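Local coordinates for protein ribokinase RBSK (Mycobacterium tuberculosis, PDB 3GO6) that probably phosphorylates D-ribose at its O-5 hydroxyl using ATP and a divalent metal, feeding ribose 5-phosphate into nucleotide synthesis and the pentose phosphate pathway, at residues S208-T211 and H212-I215. Numbering follows the deposited sequence.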
# COMPACT_ATOMS: atom_id res chain seq x y z
N SER A 208 -20.47 -19.10 18.69
CA SER A 208 -21.59 -20.04 18.81
C SER A 208 -22.47 -19.89 17.58
O SER A 208 -22.52 -18.80 17.01
CB SER A 208 -22.41 -19.74 20.08
OG SER A 208 -23.02 -18.45 20.03
N PRO A 209 -23.17 -20.98 17.18
CA PRO A 209 -23.90 -20.95 15.92
C PRO A 209 -25.13 -20.06 15.94
O PRO A 209 -25.83 -20.01 16.97
CB PRO A 209 -24.30 -22.42 15.68
CG PRO A 209 -24.01 -23.14 16.92
CD PRO A 209 -23.32 -22.26 17.89
N PRO A 210 -25.37 -19.34 14.83
CA PRO A 210 -26.58 -18.53 14.66
C PRO A 210 -27.71 -19.40 14.17
O PRO A 210 -27.51 -20.59 13.88
CB PRO A 210 -26.17 -17.55 13.56
CG PRO A 210 -25.26 -18.40 12.67
CD PRO A 210 -24.47 -19.23 13.65
N THR A 211 -28.90 -18.82 14.03
CA THR A 211 -30.02 -19.55 13.45
C THR A 211 -29.65 -20.06 12.06
O THR A 211 -29.95 -21.21 11.72
CB THR A 211 -31.27 -18.66 13.38
OG1 THR A 211 -31.43 -18.00 14.63
CG2 THR A 211 -32.52 -19.50 13.08
N HIS A 212 -28.97 -19.22 11.27
CA HIS A 212 -28.60 -19.56 9.90
C HIS A 212 -27.10 -19.28 9.68
O HIS A 212 -26.72 -18.12 9.55
CB HIS A 212 -29.46 -18.76 8.92
CG HIS A 212 -30.93 -18.84 9.20
ND1 HIS A 212 -31.69 -19.95 8.88
CD2 HIS A 212 -31.79 -17.95 9.76
CE1 HIS A 212 -32.94 -19.74 9.24
NE2 HIS A 212 -33.03 -18.54 9.78
N PHE A 213 -26.27 -20.33 9.67
CA PHE A 213 -24.82 -20.20 9.49
C PHE A 213 -24.53 -20.41 8.00
O PHE A 213 -24.80 -21.49 7.46
CB PHE A 213 -24.06 -21.23 10.33
CG PHE A 213 -22.74 -20.74 10.90
CD1 PHE A 213 -22.06 -19.63 10.35
CD2 PHE A 213 -22.16 -21.41 11.99
CE1 PHE A 213 -20.84 -19.20 10.88
CE2 PHE A 213 -20.94 -20.98 12.55
CZ PHE A 213 -20.27 -19.87 11.99
N VAL A 214 -24.04 -19.37 7.34
CA VAL A 214 -23.76 -19.39 5.90
C VAL A 214 -22.25 -19.37 5.73
O VAL A 214 -21.59 -18.35 5.95
CB VAL A 214 -24.42 -18.19 5.15
CG1 VAL A 214 -24.10 -18.24 3.65
CG2 VAL A 214 -25.94 -18.19 5.36
N ILE A 215 -21.69 -20.51 5.36
CA ILE A 215 -20.25 -20.63 5.30
C ILE A 215 -19.84 -20.64 3.83
O ILE A 215 -20.14 -21.57 3.10
CB ILE A 215 -19.71 -21.90 6.04
CG1 ILE A 215 -20.13 -21.91 7.51
CG2 ILE A 215 -18.19 -21.96 5.97
CD1 ILE A 215 -21.45 -22.65 7.71
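Pro210 lies over one face of the Phe213 ring, the two side chains crossing at about a right angle where the loop leads into strand 212-216. From CB outward, the proline first passes the backbone of His212, where the strand begins, CB lying 4.0 Å from its N. CG moves on to the His212 carbonyl, 3.5 Å from its O, and also approaches CB of Phe213. CD, which closes the ring back onto the backbone N, comes nearest the phenyl ring: it stands 3.9 Å from the centroid of the Phe213 ring, 25° off the normal, a CH-pi contact shifted toward the rim on the CG and CD2 side. Ile215 CG1 sits over the opposite face, so the phenyl is held between proline and isoleucine. Pro209 adds a looser apolar touch, its CB 4.4 Å from CD2 of Phe213.

The neighbours Thr211 and His212 run side by side, pointing the same way. Thr211 chi1 (-47°) sets OG1 beside the backbone N and leaves CG2 beside the carbonyl carbon, which brings the methyl over one face of the His212 imidazole, 3.8 Å from the ring centroid and nearest NE2 at 3.5 Å. Outside the two segments, ND1 is hydrogen-bonded to the hydroxyl of Tyr224, and Trp258 meets the imidazole edge-to-face.

Phe213 also rests on Val196 and on Ala203 of helix 200-205, while His212 and Val214 hydrogen-bond through the backbone with Val196, and Phe213 with Val225. The arrangement belongs to the loop joining helix 200-205 to strand 212-216 in the large mixed sheet of the PfkB-family ribokinase fold, a strand whose last residue, Thr216, opens the predicted ATP-binding run Thr216 to Gly221.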